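Local atomic coordinates of uncharacterized protein (Plasmodium falciparum, PDB entry 1ZSO), a protein that is of unknown function but probably binds zinc, like other eukaryotic proteins of its CXXC-motif family. Residues D30-I35 with I115-S120; W34-R39 with I50-T55. All coordinates share one frame; numbering follows the deposited sequence.

Interaction 1. Residues D30-I35 with I115-S120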
loop_
_atom_site.group_PDB
_atom_site.type_symbol
_atom_site.label_atom_id
_atom_site.label_comp_id
_atom_site.label_asym_id
_atom_site.label_seq_id
_atom_site.Cartn_x
_atom_site.Cartn_y
_atom_site.Cartn_z
ATOM N N ASP B 30 6.037 16.207 -0.577
ATOM C CA ASP B 30 5.246 15.120 -1.162
ATOM C C ASP B 30 5.876 13.759 -0.977
ATOM O O ASP B 30 5.176 12.755 -1.012
ATOM C CB ASP B 30 5.043 15.357 -2.649
ATOM C CG ASP B 30 4.011 16.430 -2.936
ATOM O OD1 ASP B 30 3.499 17.035 -1.974
ATOM O OD2 ASP B 30 3.708 16.665 -4.134
ATOM N N GLU B 31 7.198 13.743 -0.801
ATOM C CA GLU B 31 7.958 12.531 -0.514
ATOM C C GLU B 31 7.701 12.021 0.921
ATOM O O GLU B 31 8.013 10.890 1.237
ATOM C CB GLU B 31 9.479 12.774 -0.709
ATOM C CG GLU B 31 9.903 13.376 -2.070
ATOM C CD GLU B 31 11.411 13.791 -2.130
ATOM O OE1 GLU B 31 12.266 13.085 -1.526
ATOM O OE2 GLU B 31 11.749 14.815 -2.801
ATOM N N TYR B 32 7.129 12.845 1.792
ATOM C CA TYR B 32 7.028 12.467 3.167
ATOM C C TYR B 32 6.365 11.083 3.308
ATOM O O TYR B 32 5.312 10.766 2.695
ATOM C CB TYR B 32 6.289 13.534 4.015
ATOM C CG TYR B 32 6.294 13.165 5.473
ATOM C CD1 TYR B 32 7.401 13.385 6.252
ATOM C CD2 TYR B 32 5.227 12.473 6.037
ATOM C CE1 TYR B 32 7.424 12.983 7.589
ATOM C CE2 TYR B 32 5.247 12.066 7.336
ATOM C CZ TYR B 32 6.350 12.340 8.128
ATOM O OH TYR B 32 6.375 11.908 9.440
ATOM N N LEU B 33 7.000 10.258 4.137
ATOM C CA LEU B 33 6.514 8.902 4.387
ATOM C C LEU B 33 5.596 8.837 5.588
ATOM O O LEU B 33 6.084 8.870 6.732
ATOM C CB LEU B 33 7.671 7.931 4.599
ATOM C CG LEU B 33 7.144 6.511 4.544
ATOM C CD1 LEU B 33 6.535 6.296 3.175
ATOM C CD2 LEU B 33 8.234 5.491 4.802
ATOM N N TRP B 34 4.280 8.735 5.353
ATOM C CA TRP B 34 3.325 8.580 6.491
ATOM C C TRP B 34 3.336 7.138 6.972
ATOM O O TRP B 34 3.340 6.189 6.148
ATOM C CB TRP B 34 1.902 8.991 6.106
ATOM C CG TRP B 34 1.829 10.382 5.724
ATOM C CD1 TRP B 34 1.862 10.883 4.478
ATOM C CD2 TRP B 34 1.781 11.502 6.610
ATOM N NE1 TRP B 34 1.786 12.248 4.510
ATOM C CE2 TRP B 34 1.744 12.655 5.816
ATOM C CE3 TRP B 34 1.710 11.638 7.994
ATOM C CZ2 TRP B 34 1.695 13.929 6.362
ATOM C CZ3 TRP B 34 1.682 12.895 8.532
ATOM C CH2 TRP B 34 1.652 14.024 7.719
ATOM N N ILE B 35 3.400 6.994 8.299
ATOM C CA ILE B 35 3.540 5.701 8.997
ATOM C C ILE B 35 2.530 5.658 10.152
ATOM O O ILE B 35 2.384 6.596 10.962
ATOM C CB ILE B 35 4.970 5.493 9.475
ATOM C CG1 ILE B 35 5.932 5.683 8.295
ATOM C CG2 ILE B 35 5.166 4.088 10.066
ATOM C CD1 ILE B 35 7.348 5.823 8.681
ATOM N N ILE B 115 -4.419 4.725 14.774
ATOM C CA ILE B 115 -4.184 4.518 16.210
ATOM C C ILE B 115 -2.926 5.303 16.678
ATOM O O ILE B 115 -2.989 6.186 17.552
ATOM C CB ILE B 115 -4.062 2.991 16.533
ATOM C CG1 ILE B 115 -5.329 2.237 16.128
ATOM C CG2 ILE B 115 -3.829 2.750 17.988
ATOM C CD1 ILE B 115 -6.579 2.645 16.893
ATOM N N ASP B 116 -1.799 4.974 16.051
ATOM C CA ASP B 116 -0.500 5.485 16.423
ATOM C C ASP B 116 0.138 6.062 15.179
ATOM O O ASP B 116 0.101 5.443 14.148
ATOM C CB ASP B 116 0.409 4.350 16.906
ATOM C CG ASP B 116 -0.104 3.672 18.154
ATOM O OD1 ASP B 116 -0.462 4.391 19.119
ATOM O OD2 ASP B 116 -0.123 2.408 18.188
ATOM N N PHE B 117 0.743 7.236 15.321
ATOM C CA PHE B 117 1.509 7.907 14.294
ATOM C C PHE B 117 2.995 7.786 14.627
ATOM O O PHE B 117 3.389 7.817 15.799
ATOM C CB PHE B 117 1.103 9.371 14.309
ATOM C CG PHE B 117 1.953 10.236 13.472
ATOM C CD1 PHE B 117 2.058 10.010 12.112
ATOM C CD2 PHE B 117 2.656 11.285 14.035
ATOM C CE1 PHE B 117 2.871 10.817 11.325
ATOM C CE2 PHE B 117 3.462 12.088 13.247
ATOM C CZ PHE B 117 3.565 11.862 11.898
ATOM N N PHE B 118 3.805 7.619 13.597
ATOM C CA PHE B 118 5.231 7.540 13.730
ATOM C C PHE B 118 5.903 8.542 12.835
ATOM O O PHE B 118 5.979 8.339 11.666
ATOM C CB PHE B 118 5.726 6.150 13.384
ATOM C CG PHE B 118 5.165 5.111 14.272
ATOM C CD1 PHE B 118 3.909 4.588 14.023
ATOM C CD2 PHE B 118 5.859 4.691 15.399
ATOM C CE1 PHE B 118 3.357 3.635 14.876
ATOM C CE2 PHE B 118 5.321 3.734 16.241
ATOM C CZ PHE B 118 4.042 3.227 15.977
ATOM N N PRO B 119 6.442 9.619 13.404
ATOM C CA PRO B 119 7.207 10.550 12.590
ATOM C C PRO B 119 8.370 9.839 11.948
ATOM O O PRO B 119 8.967 8.935 12.555
ATOM C CB PRO B 119 7.704 11.608 13.590
ATOM C CG PRO B 119 7.465 11.060 14.916
ATOM C CD PRO B 119 6.393 10.010 14.818
ATOM N N SER B 120 8.658 10.213 10.707
ATOM C CA SER B 120 9.662 9.522 9.943
ATOM C C SER B 120 10.889 10.414 9.915
ATOM O O SER B 120 11.055 11.262 10.778
ATOM C CB SER B 120 9.128 9.165 8.544
ATOM O OG SER B 120 8.833 10.332 7.786
HETATM O O HOH W 1 5.078 9.280 9.403
#
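Ile-35 and Phe-118 meet at the point where two antiparallel strands of a three-stranded sheet, 34-40 and 112-117, part company, and a water bridging the two chains takes over from direct backbone pairing. A classic beta bulge, in which Ile-115 and Asp-116 lie opposite the single residue Asn-37, immediately precedes this junction. The last backbone-to-backbone bond between the segments runs from Phe-118 N to Ile-35 O (3.2 Å), with the donor standing above the carbonyl plane. Beyond it, the water donates to Phe-118 O (2.6 Å) and to Leu-33 O (2.9 Å), and accepts a weak bond from Ile-35 N. It also bonds to Tyr-32 OH (2.9 Å), so four protein atoms surround it. The same phenol oxygen accepts from Ser-120 N (3.1 Å, 152° at the hydrogen). With CG anti to the backbone N (chi1 -175°), the Tyr-32 ring spans the gap between the diverging chains and delivers its hydroxyl there. Ser-120 OG has its hydrogen-bond partner in Asn-122, whose OD1 also takes Leu-33 N. Apolar groups flank this polar core: Ile-35 CG2 packs on Phe-118 CB, while the Trp-34 and Phe-117 rings meet rim to rim, CE3 to CE1 at 3.6 Å.

Interaction 2. Residues W34-R39 with I50-T55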
loop_
_atom_site.group_PDB
_atom_site.type_symbol
_atom_site.label_atom_id
_atom_site.label_comp_id
_atom_site.label_asym_id
_atom_site.label_seq_id
_atom_site.Cartn_x
_atom_site.Cartn_y
_atom_site.Cartn_z
ATOM N N TRP B 34 4.280 8.735 5.353
ATOM C CA TRP B 34 3.325 8.580 6.491
ATOM C C TRP B 34 3.336 7.138 6.972
ATOM O O TRP B 34 3.340 6.189 6.148
ATOM C CB TRP B 34 1.902 8.991 6.106
ATOM C CG TRP B 34 1.829 10.382 5.724
ATOM C CD1 TRP B 34 1.862 10.883 4.478
ATOM C CD2 TRP B 34 1.781 11.502 6.610
ATOM N NE1 TRP B 34 1.786 12.248 4.510
ATOM C CE2 TRP B 34 1.744 12.655 5.816
ATOM C CE3 TRP B 34 1.710 11.638 7.994
ATOM C CZ2 TRP B 34 1.695 13.929 6.362
ATOM C CZ3 TRP B 34 1.682 12.895 8.532
ATOM C CH2 TRP B 34 1.652 14.024 7.719
ATOM N N ILE B 35 3.400 6.994 8.299
ATOM C CA ILE B 35 3.540 5.701 8.997
ATOM C C ILE B 35 2.530 5.658 10.152
ATOM O O ILE B 35 2.384 6.596 10.962
ATOM C CB ILE B 35 4.970 5.493 9.475
ATOM C CG1 ILE B 35 5.932 5.683 8.295
ATOM C CG2 ILE B 35 5.166 4.088 10.066
ATOM C CD1 ILE B 35 7.348 5.823 8.681
ATOM N N PHE B 36 1.761 4.600 10.202
ATOM C CA PHE B 36 0.715 4.506 11.224
ATOM C C PHE B 36 0.590 3.086 11.649
ATOM O O PHE B 36 0.887 2.159 10.873
ATOM C CB PHE B 36 -0.636 4.951 10.663
ATOM C CG PHE B 36 -0.742 6.438 10.435
ATOM C CD1 PHE B 36 -0.973 7.283 11.488
ATOM C CD2 PHE B 36 -0.622 6.969 9.165
ATOM C CE1 PHE B 36 -1.057 8.673 11.290
ATOM C CE2 PHE B 36 -0.704 8.331 8.953
ATOM C CZ PHE B 36 -0.931 9.186 10.021
ATOM N N ASN B 37 0.153 2.921 12.890
ATOM C CA ASN B 37 -0.558 1.740 13.246
ATOM C C ASN B 37 -2.062 2.002 13.117
ATOM O O ASN B 37 -2.596 2.997 13.619
ATOM C CB ASN B 37 -0.277 1.313 14.668
ATOM C CG ASN B 37 1.157 0.916 14.924
ATOM O OD1 ASN B 37 1.930 0.548 14.039
ATOM N ND2 ASN B 37 1.505 0.944 16.202
ATOM N N ILE B 38 -2.739 1.077 12.448
ATOM C CA ILE B 38 -4.180 1.161 12.232
ATOM C C ILE B 38 -4.974 -0.021 12.785
ATOM O O ILE B 38 -4.423 -1.068 13.159
ATOM C CB ILE B 38 -4.482 1.295 10.744
ATOM C CG1 ILE B 38 -4.063 0.008 10.025
ATOM C CG2 ILE B 38 -3.753 2.576 10.198
ATOM C CD1 ILE B 38 -4.687 -0.191 8.632
ATOM N N ARG B 39 -6.282 0.181 12.819
ATOM C CA ARG B 39 -7.241 -0.844 13.215
ATOM C C ARG B 39 -8.477 -0.805 12.309
ATOM O O ARG B 39 -8.886 0.245 11.780
ATOM C CB ARG B 39 -7.659 -0.642 14.667
ATOM C CG ARG B 39 -8.416 -1.831 15.290
ATOM C CD ARG B 39 -9.213 -1.301 16.437
ATOM N NE ARG B 39 -10.231 -2.220 16.922
ATOM C CZ ARG B 39 -10.080 -2.982 18.002
ATOM N NH1 ARG B 39 -8.929 -2.957 18.679
ATOM N NH2 ARG B 39 -11.078 -3.792 18.388
ATOM N N ILE B 50 1.934 0.713 8.595
ATOM C CA ILE B 50 1.575 0.886 7.230
ATOM C C ILE B 50 2.314 2.111 6.813
ATOM O O ILE B 50 2.609 3.002 7.652
ATOM C CB ILE B 50 0.074 1.076 6.986
ATOM C CG1 ILE B 50 -0.441 2.362 7.644
ATOM C CG2 ILE B 50 -0.671 -0.122 7.466
ATOM C CD1 ILE B 50 -1.648 2.856 7.032
ATOM N N GLN B 51 2.619 2.165 5.526
ATOM C CA GLN B 51 3.395 3.274 4.980
ATOM C C GLN B 51 2.749 3.817 3.688
ATOM O O GLN B 51 2.318 3.078 2.778
ATOM C CB GLN B 51 4.848 2.847 4.704
ATOM C CG GLN B 51 5.562 2.094 5.814
ATOM C CD GLN B 51 6.917 1.593 5.374
ATOM O OE1 GLN B 51 7.150 1.411 4.201
ATOM N NE2 GLN B 51 7.824 1.391 6.316
ATOM N N PHE B 52 2.709 5.111 3.568
ATOM C CA PHE B 52 2.186 5.670 2.307
ATOM C C PHE B 52 2.599 7.098 2.154
ATOM O O PHE B 52 2.966 7.725 3.127
ATOM C CB PHE B 52 0.646 5.526 2.204
ATOM C CG PHE B 52 -0.118 6.410 3.149
ATOM C CD1 PHE B 52 -0.481 7.692 2.775
ATOM C CD2 PHE B 52 -0.494 5.945 4.388
ATOM C CE1 PHE B 52 -1.146 8.498 3.622
ATOM C CE2 PHE B 52 -1.149 6.744 5.263
ATOM C CZ PHE B 52 -1.499 8.012 4.887
ATOM N N ARG B 53 2.518 7.600 0.923
ATOM C CA ARG B 53 2.708 9.032 0.587
ATOM C C ARG B 53 1.438 9.659 0.035
ATOM O O ARG B 53 0.645 8.979 -0.603
ATOM C CB ARG B 53 3.787 9.196 -0.473
ATOM C CG ARG B 53 5.192 8.893 0.039
ATOM C CD ARG B 53 5.945 8.050 -0.963
ATOM N NE ARG B 53 5.167 6.834 -1.273
ATOM C CZ ARG B 53 5.240 5.691 -0.584
ATOM N NH1 ARG B 53 6.095 5.583 0.432
ATOM N NH2 ARG B 53 4.465 4.655 -0.923
ATOM N N LYS B 54 1.292 10.975 0.208
ATOM C CA LYS B 54 0.074 11.688 -0.215
ATOM C C LYS B 54 -0.083 11.684 -1.756
ATOM O O LYS B 54 -1.094 12.103 -2.280
ATOM C CB LYS B 54 0.096 13.143 0.323
ATOM C CG LYS B 54 0.861 14.109 -0.597
ATOM C CD LYS B 54 1.512 15.228 0.154
ATOM C CE LYS B 54 0.676 16.464 0.202
ATOM N NZ LYS B 54 1.273 17.454 1.200
ATOM N N THR B 55 0.948 11.241 -2.474
ATOM C CA THR B 55 0.942 11.247 -3.929
ATOM C C THR B 55 0.553 9.887 -4.467
ATOM O O THR B 55 0.327 9.762 -5.674
ATOM C CB THR B 55 2.351 11.570 -4.503
ATOM O OG1 THR B 55 3.277 10.691 -3.912
ATOM C CG2 THR B 55 2.793 13.028 -4.186
#
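This contact is the antiparallel pairing within a beta hairpin, strands 34-40 and 46-52, at one side of a three-stranded sheet whose central strand is 34-40. It illustrates how a regular backbone ladder positions an aromatic cluster. Trp-34 with Phe-52 and Phe-36 with Ile-50 are hydrogen-bonded pairs, each joined by two N-H...O bonds; that from Trp-34 N to Phe-52 O is 2.8 Å long and that from Ile-50 N to Phe-36 O is 2.9 Å. Between them lies the non-hydrogen-bonded pair Ile-35 and Gln-51, where Gln-51 CA makes a C-H...O contact of 3.1 Å with Trp-34 O.

The face bearing Trp-34, Phe-36, Ile-50 and Phe-52 is buried, and Ile-82 of strand 80-85 packs against Ile-50 and Phe-52. Phe-52 has CG between its backbone N and carbonyl carbon (chi1 70°), which swings the ring across to the neighbouring strand, beneath Trp-34 CB. The five-membered ring of the indole is slid off it, the two planes 27° apart. Phe-52 CE2 meets the edge of the Phe-36 ring, 3.9 Å from CD2. On the same face, Ile-38 CG2 touches Ile-50 CD1 at 3.8 Å. On the other face, Gln-51 reaches out extended, and its NE2 donates to Lys-72 O of the second subunit. Trp-34 CB makes a CH-pi contact over the Phe-52 face, 3.9 Å from the ring centroid and 15° off its normal.

Interactions 1 and 2 share one central strand that serves two neighbours: 34-40 pairs with 46-52 along one edge and with 112-117 along the other, and the centres of the contacts lie about 6 Å apart. Trp-34 and Ile-35 belong to both. Asn-37, from interaction 2, probably ties the bulge of interaction 1 into the sheet, its O lying 2.8 Å from Ile-115 N and its N 2.8 Å from Asp-116 O; its ND2 also bonds Asp-116 OD2. On the buried face the two contacts merge into one aromatic cluster, where Phe-36 meets Phe-117 and Phe-107 lies edge-to-face with both Trp-34 and Phe-36. Tyr-79 of the second subunit packs on Leu-33 and Arg-53.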